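Local coordinates for protein probable acetyltransferase (Thermus thermophilus, PDB 3EXN) that binds acetyl coenzyme A and, as a member of the GCN5-related N-acetyltransferase family, probably transfers its acetyl group to an acceptor substrate, at residues 31-36 and 96-101; 24-29 and 44-49. All coordinates share one frame; numbering follows the deposited sequence.

Contact 1: 31-36 and 96-101. With ACO (acetyl coenzyme *a), chain C.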
loop_
_atom_site.group_PDB
_atom_site.type_symbol
_atom_site.label_atom_id
_atom_site.label_comp_id
_atom_site.label_asym_id
_atom_site.label_seq_id
_atom_site.Cartn_x
_atom_site.Cartn_y
_atom_site.Cartn_z
ATOM N N LEU A 31 -13.413 5.862 -3.726
ATOM C CA LEU A 31 -13.684 4.977 -4.884
ATOM C C LEU A 31 -13.216 3.534 -4.666
ATOM O O LEU A 31 -13.187 2.745 -5.622
ATOM C CB LEU A 31 -13.029 5.550 -6.146
ATOM C CG LEU A 31 -13.657 6.835 -6.670
ATOM C CD1 LEU A 31 -12.889 7.302 -7.886
ATOM C CD2 LEU A 31 -15.124 6.612 -6.986
ATOM N N SER A 32 -12.848 3.201 -3.428
ATOM C CA SER A 32 -12.504 1.822 -3.020
ATOM C C SER A 32 -13.360 1.304 -1.817
ATOM O O SER A 32 -12.813 0.825 -0.799
ATOM C CB SER A 32 -11.003 1.787 -2.695
ATOM O OG SER A 32 -10.235 2.318 -3.766
ATOM N N PRO A 33 -14.709 1.424 -1.901
ATOM C CA PRO A 33 -15.555 1.114 -0.727
ATOM C C PRO A 33 -15.493 -0.339 -0.247
ATOM O O PRO A 33 -15.685 -0.611 0.940
ATOM C CB PRO A 33 -16.964 1.440 -1.211
ATOM C CG PRO A 33 -16.900 1.308 -2.679
ATOM C CD PRO A 33 -15.540 1.816 -3.054
ATOM N N SER A 34 -15.227 -1.269 -1.159
ATOM C CA SER A 34 -15.308 -2.679 -0.825
ATOM C C SER A 34 -14.172 -3.035 0.129
ATOM O O SER A 34 -14.360 -3.849 1.040
ATOM C CB SER A 34 -15.324 -3.604 -2.073
ATOM O OG SER A 34 -16.418 -3.351 -2.964
ATOM N N TYR A 35 -13.027 -2.378 -0.011
ATOM C CA TYR A 35 -11.933 -2.630 0.911
ATOM C C TYR A 35 -12.261 -2.239 2.365
ATOM O O TYR A 35 -12.022 -3.007 3.282
ATOM C CB TYR A 35 -10.672 -1.911 0.465
ATOM C CG TYR A 35 -9.590 -2.010 1.479
ATOM C CD1 TYR A 35 -9.007 -3.252 1.791
ATOM C CD2 TYR A 35 -9.139 -0.887 2.155
ATOM C CE1 TYR A 35 -8.009 -3.345 2.781
ATOM C CE2 TYR A 35 -8.152 -0.984 3.124
ATOM C CZ TYR A 35 -7.587 -2.194 3.417
ATOM O OH TYR A 35 -6.610 -2.221 4.396
ATOM N N PHE A 36 -12.811 -1.050 2.565
ATOM C CA PHE A 36 -13.173 -0.579 3.901
ATOM C C PHE A 36 -14.278 -1.413 4.560
ATOM O O PHE A 36 -14.188 -1.726 5.737
ATOM C CB PHE A 36 -13.487 0.919 3.878
ATOM C CG PHE A 36 -12.281 1.735 3.554
ATOM C CD1 PHE A 36 -11.379 2.080 4.537
ATOM C CD2 PHE A 36 -12.001 2.072 2.241
ATOM C CE1 PHE A 36 -10.226 2.777 4.226
ATOM C CE2 PHE A 36 -10.873 2.766 1.948
ATOM C CZ PHE A 36 -9.972 3.103 2.924
ATOM N N ILE A 96 -5.269 -0.632 -4.961
ATOM C CA ILE A 96 -5.607 -0.190 -6.328
ATOM C C ILE A 96 -7.081 0.159 -6.317
ATOM O O ILE A 96 -7.937 -0.607 -5.823
ATOM C CB ILE A 96 -5.299 -1.298 -7.386
ATOM C CG1 ILE A 96 -3.834 -1.754 -7.345
ATOM C CG2 ILE A 96 -5.735 -0.854 -8.802
ATOM C CD1 ILE A 96 -2.833 -0.613 -7.651
ATOM N N ARG A 97 -7.397 1.344 -6.848
ATOM C CA ARG A 97 -8.755 1.842 -6.923
ATOM C C ARG A 97 -9.626 0.787 -7.609
ATOM O O ARG A 97 -9.213 0.162 -8.598
ATOM C CB ARG A 97 -8.765 3.146 -7.739
ATOM C CG ARG A 97 -9.685 4.210 -7.264
ATOM C CD ARG A 97 -9.508 5.464 -8.105
ATOM N NE ARG A 97 -10.154 5.356 -9.419
ATOM C CZ ARG A 97 -10.090 6.292 -10.368
ATOM N NH1 ARG A 97 -9.394 7.413 -10.176
ATOM N NH2 ARG A 97 -10.765 6.129 -11.506
ATOM N N GLU A 98 -10.846 0.643 -7.114
ATOM C CA GLU A 98 -11.613 -0.553 -7.345
ATOM C C GLU A 98 -11.930 -0.734 -8.836
ATOM O O GLU A 98 -11.880 -1.862 -9.347
ATOM C CB GLU A 98 -12.879 -0.488 -6.498
ATOM C CG GLU A 98 -13.472 -1.803 -6.147
ATOM C CD GLU A 98 -14.541 -1.676 -5.068
ATOM O OE1 GLU A 98 -14.257 -1.201 -3.950
ATOM O OE2 GLU A 98 -15.650 -2.101 -5.361
ATOM N N ASP A 99 -12.183 0.370 -9.554
ATOM C CA ASP A 99 -12.390 0.292 -11.005
ATOM C C ASP A 99 -11.159 -0.038 -11.860
ATOM O O ASP A 99 -11.309 -0.250 -13.063
ATOM C CB ASP A 99 -13.082 1.544 -11.566
ATOM C CG ASP A 99 -12.298 2.827 -11.340
ATOM O OD1 ASP A 99 -11.214 2.821 -10.720
ATOM O OD2 ASP A 99 -12.815 3.884 -11.757
ATOM N N HIS A 100 -9.967 -0.099 -11.258
ATOM C CA HIS A 100 -8.719 -0.402 -11.973
ATOM C C HIS A 100 -8.059 -1.702 -11.511
ATOM O O HIS A 100 -6.919 -2.007 -11.894
ATOM C CB HIS A 100 -7.736 0.777 -11.804
ATOM C CG HIS A 100 -8.048 1.952 -12.676
ATOM N ND1 HIS A 100 -8.928 2.948 -12.302
ATOM C CD2 HIS A 100 -7.594 2.295 -13.907
ATOM C CE1 HIS A 100 -9.025 3.839 -13.277
ATOM N NE2 HIS A 100 -8.225 3.468 -14.260
ATOM N N GLN A 101 -8.787 -2.491 -10.699
ATOM C CA GLN A 101 -8.263 -3.755 -10.198
ATOM C C GLN A 101 -8.225 -4.836 -11.296
ATOM O O GLN A 101 -8.925 -4.749 -12.307
ATOM C CB GLN A 101 -9.053 -4.246 -8.941
ATOM C CG GLN A 101 -8.742 -3.466 -7.647
ATOM C CD GLN A 101 -9.624 -3.781 -6.462
ATOM O OE1 GLN A 101 -10.476 -4.671 -6.522
ATOM N NE2 GLN A 101 -9.430 -3.053 -5.364
HETATM O O5B ACO C . -2.643 -9.303 -9.857
HETATM P P1A ACO C . -2.909 -7.707 -10.192
HETATM O O1A ACO C . -3.933 -7.633 -11.324
HETATM O O2A ACO C . -1.564 -6.998 -10.169
HETATM O O3A ACO C . -3.666 -7.296 -8.809
HETATM P P2A ACO C . -4.329 -5.871 -8.543
HETATM O O4A ACO C . -5.836 -6.140 -8.463
HETATM O O5A ACO C . -3.902 -4.842 -9.561
HETATM O O6A ACO C . -3.684 -5.596 -7.052
HETATM C CBP ACO C . -4.506 -5.720 -4.724
HETATM C CCP ACO C . -3.878 -6.461 -5.918
HETATM C CDP ACO C . -3.486 -4.678 -4.305
HETATM C CEP ACO C . -4.752 -6.656 -3.544
HETATM C CAP ACO C . -5.835 -5.044 -5.159
HETATM O OAP ACO C . -6.810 -6.039 -5.567
HETATM C C9P ACO C . -6.494 -4.236 -4.058
HETATM O O9P ACO C . -6.274 -3.041 -3.918
HETATM N N8P ACO C . -7.347 -4.886 -3.271
HETATM C C7P ACO C . -8.137 -4.223 -2.215
HETATM C C6P ACO C . -7.289 -3.594 -1.110
HETATM C C5P ACO C . -6.392 -4.632 -0.450
HETATM O O5P ACO C . -6.811 -5.769 -0.143
HETATM N N4P ACO C . -5.130 -4.233 -0.234
HETATM C C3P ACO C . -4.163 -5.098 0.405
HETATM C C2P ACO C . -4.148 -4.904 1.901
HETATM S S1P ACO C . -2.912 -5.925 2.717
HETATM C C ACO C . -1.582 -4.940 2.362
HETATM O O ACO C . -1.753 -3.937 1.719
HETATM C CH3 ACO C . -0.194 -5.315 2.847
HETATM O O HOH W 1 -13.351 2.652 -8.464
HETATM O O HOH W 2 -12.035 -1.816 -2.905
#
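Ser32 and Glu98 bring the two backbones to 5.0 Å between their CA atoms, where the turn leading into helix 33-38 passes the 3-10 segment 98-100. Glu98 N reaches Leu31 O only in a weak hydrogen bond of 3.5 Å, and a water that donates to Leu31 O and accepts from Asp99 N ties the same carbonyl to the next residue. Glu98 supplies the main side-chain link. Its chain leaves CA with CG opposite the backbone N (chi1 -155°) and runs extended to the first turn of the helix, where OE1 takes the Ser34 N-H at 3.0 Å through its syn lone pair. Ser34 OG donates to OE2 at 2.8 Å from above the carboxylate plane, so both oxygens are held by one serine. A second water bonds to OE1. The 96-101 loop follows strand 89-96 and leads toward the glycine-rich pyrophosphate-binding loop of the GNAT fold; Ile96 N donates to O9P of acetyl coenzyme A at 2.8 Å, nearly straight at 172°, while the Tyr35 ring lies obliquely against C6P of the pantetheine arm. Farther from the cofactor, Leu31 CD1 sits over one guanidinium face of Arg97, 3.7 Å from NE. Arg97 grips the Asp99 carboxylate side-on through NE and NH2, and its NH1 forms a salt bridge with Glu72.

Contact 2: 24-29 and 44-49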
loop_
_atom_site.group_PDB
_atom_site.type_symbol
_atom_site.label_atom_id
_atom_site.label_comp_id
_atom_site.label_asym_id
_atom_site.label_seq_id
_atom_site.Cartn_x
_atom_site.Cartn_y
_atom_site.Cartn_z
ATOM N N LEU A 24 -7.005 14.201 -3.130
ATOM C CA LEU A 24 -6.822 13.141 -4.137
ATOM C C LEU A 24 -6.785 11.772 -3.459
ATOM O O LEU A 24 -7.360 10.801 -3.961
ATOM C CB LEU A 24 -5.521 13.347 -4.916
ATOM C CG LEU A 24 -5.341 14.605 -5.740
ATOM C CD1 LEU A 24 -4.022 14.498 -6.526
ATOM C CD2 LEU A 24 -6.499 14.806 -6.718
ATOM N N LEU A 25 -6.091 11.671 -2.338
ATOM C CA LEU A 25 -6.035 10.379 -1.648
ATOM C C LEU A 25 -7.399 10.032 -1.062
ATOM O O LEU A 25 -7.858 8.861 -1.112
ATOM C CB LEU A 25 -4.967 10.397 -0.560
ATOM C CG LEU A 25 -4.837 9.080 0.217
ATOM C CD1 LEU A 25 -4.553 7.895 -0.757
ATOM C CD2 LEU A 25 -3.711 9.171 1.258
ATOM N N HIS A 26 -8.093 11.060 -0.571
ATOM C CA HIS A 26 -9.479 10.870 -0.104
ATOM C C HIS A 26 -10.370 10.295 -1.175
ATOM O O HIS A 26 -11.147 9.372 -0.898
ATOM C CB HIS A 26 -10.024 12.170 0.463
ATOM C CG HIS A 26 -11.401 12.083 1.031
ATOM N ND1 HIS A 26 -12.493 12.632 0.394
ATOM C CD2 HIS A 26 -11.862 11.583 2.203
ATOM C CE1 HIS A 26 -13.570 12.472 1.149
ATOM N NE2 HIS A 26 -13.209 11.867 2.267
ATOM N N ARG A 27 -10.280 10.828 -2.388
ATOM C CA ARG A 27 -11.070 10.323 -3.507
ATOM C C ARG A 27 -10.686 8.878 -3.843
ATOM O O ARG A 27 -11.560 8.076 -4.093
ATOM C CB ARG A 27 -10.903 11.229 -4.747
ATOM C CG ARG A 27 -11.588 10.697 -5.987
ATOM C CD ARG A 27 -11.609 11.717 -7.158
ATOM N NE ARG A 27 -12.367 11.178 -8.301
ATOM C CZ ARG A 27 -11.845 10.748 -9.455
ATOM N NH1 ARG A 27 -10.522 10.814 -9.697
ATOM N NH2 ARG A 27 -12.666 10.278 -10.409
ATOM N N VAL A 28 -9.385 8.524 -3.835
ATOM C CA VAL A 28 -8.984 7.134 -4.098
ATOM C C VAL A 28 -9.650 6.190 -3.097
ATOM O O VAL A 28 -10.166 5.121 -3.476
ATOM C CB VAL A 28 -7.430 6.953 -4.047
ATOM C CG1 VAL A 28 -7.000 5.461 -4.011
ATOM C CG2 VAL A 28 -6.773 7.652 -5.251
ATOM N N PHE A 29 -9.596 6.545 -1.811
ATOM C CA PHE A 29 -10.233 5.727 -0.771
ATOM C C PHE A 29 -11.754 5.639 -0.979
ATOM O O PHE A 29 -12.379 4.559 -0.849
ATOM C CB PHE A 29 -9.939 6.281 0.617
ATOM C CG PHE A 29 -8.514 6.150 1.076
ATOM C CD1 PHE A 29 -7.726 5.094 0.712
ATOM C CD2 PHE A 29 -8.005 7.083 1.967
ATOM C CE1 PHE A 29 -6.432 4.964 1.220
ATOM C CE2 PHE A 29 -6.708 6.974 2.462
ATOM C CZ PHE A 29 -5.926 5.927 2.069
ATOM N N PRO A 44 -12.789 6.726 5.196
ATOM C CA PRO A 44 -12.091 7.779 5.942
ATOM C C PRO A 44 -12.632 9.173 5.644
ATOM O O PRO A 44 -13.014 9.447 4.483
ATOM C CB PRO A 44 -10.623 7.660 5.468
ATOM C CG PRO A 44 -10.545 6.505 4.582
ATOM C CD PRO A 44 -11.896 5.990 4.274
ATOM N N THR A 45 -12.693 10.051 6.657
ATOM C CA THR A 45 -13.094 11.462 6.432
ATOM C C THR A 45 -11.906 12.236 5.835
ATOM O O THR A 45 -10.764 11.793 5.981
ATOM C CB THR A 45 -13.497 12.237 7.715
ATOM O OG1 THR A 45 -12.431 12.174 8.695
ATOM C CG2 THR A 45 -14.834 11.710 8.294
ATOM N N LEU A 46 -12.149 13.401 5.223
ATOM C CA LEU A 46 -10.997 14.203 4.734
ATOM C C LEU A 46 -10.090 14.646 5.904
ATOM O O LEU A 46 -8.857 14.674 5.798
ATOM C CB LEU A 46 -11.459 15.403 3.892
ATOM C CG LEU A 46 -10.357 16.238 3.192
ATOM C CD1 LEU A 46 -9.328 15.348 2.420
ATOM C CD2 LEU A 46 -10.905 17.323 2.271
ATOM N N GLU A 47 -10.707 14.935 7.052
ATOM C CA GLU A 47 -9.943 15.341 8.238
ATOM C C GLU A 47 -9.025 14.230 8.721
ATOM O O GLU A 47 -7.866 14.502 9.030
ATOM C CB GLU A 47 -10.888 15.770 9.358
ATOM C CG GLU A 47 -11.874 16.866 8.934
ATOM C CD GLU A 47 -13.259 16.352 8.438
ATOM O OE1 GLU A 47 -13.356 15.884 7.266
ATOM O OE2 GLU A 47 -14.274 16.465 9.214
ATOM N N ASP A 48 -9.540 12.987 8.739
ATOM C CA ASP A 48 -8.726 11.784 9.027
ATOM C C ASP A 48 -7.512 11.672 8.061
ATOM O O ASP A 48 -6.386 11.374 8.477
ATOM C CB ASP A 48 -9.545 10.459 8.815
ATOM C CG ASP A 48 -10.685 10.192 9.856
ATOM O OD1 ASP A 48 -10.704 10.719 10.989
ATOM O OD2 ASP A 48 -11.572 9.337 9.513
ATOM N N VAL A 49 -7.756 11.850 6.762
ATOM C CA VAL A 49 -6.663 11.662 5.724
ATOM C C VAL A 49 -5.565 12.733 5.931
ATOM O O VAL A 49 -4.331 12.454 5.948
ATOM C CB VAL A 49 -7.236 11.728 4.324
ATOM C CG1 VAL A 49 -6.080 11.752 3.301
ATOM C CG2 VAL A 49 -8.190 10.492 4.061
#
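His26 and Val49 contribute the largest surfaces where helix 22-30 meets the first turn of helix 46-57. The tight part is apolar and lies on the inner side. Phe29 CD2 touches Pro44 CG at 3.7 Å, the two side chains crossing at about a right angle. The same ring turns an edge to Val49, whose CG2 is 4.0 Å from Phe29 CD2. Val49 divides its two methyls between neighbours: CG2 goes to Phe29, whereas CG1, anti to the backbone N (chi1 171°), meets Leu25 CD2 at 4.1 Å. Leu25 also lays CD1 over one face of the Phe29 ring, and beyond the two helices it packs on Leu66 and Tyr76 of the sheet.

Toward solvent the contact rests mainly on His26. Its imidazole lies beside the start of helix 46-57, with Leu46 CB over the centre of one face, 4.2 Å from the ring centroid, in a CH-pi contact. Leu46 CD1 comes back against His26 CB at 3.8 Å, while Pro44 O lies at the ring edge, near its plane. The ring also meets that of His30. Replacing the imidazole with the methyl of an alanine would probably leave Leu46 without its aromatic partner and open a gap beside the Pro44 carbonyl. Leu46 is partly exposed, and Thr45, at the N-cap, points its side chain away from helix 22-30.

Thr45 N donates to Asp48 OD2 at 3.2 Å, and Asp48 N appears to donate back to Thr45 OG1, whose place is less certain. The pair fits a capping box, which starts helix 46-57 as it packs against helix 22-30 in the N-terminal helical part of the GNAT fold.

In the fold
Both contacts are partly buried, and they interleave along the chain: helix 22-30 and helix 46-57 meet in contact 2, while the turn and helix 33-38 between them serve contact 1. Contact 1 lies closer to the centre of the chain, beside acetyl coenzyme A, and relies on carboxylates, backbone N-H groups and waters. Contact 2 lies farther out, with the side chain of Phe29 about 9 Å from the cofactor, and relies on apolar and aromatic packing, its clear hydrogen bonds staying within each segment. The two touch through Phe36, which packs on Pro44 and on the Phe29 carbonyl. Arg27 and Arg97 also come close, both forming salt bridges with Glu72, which probably offsets their like charges.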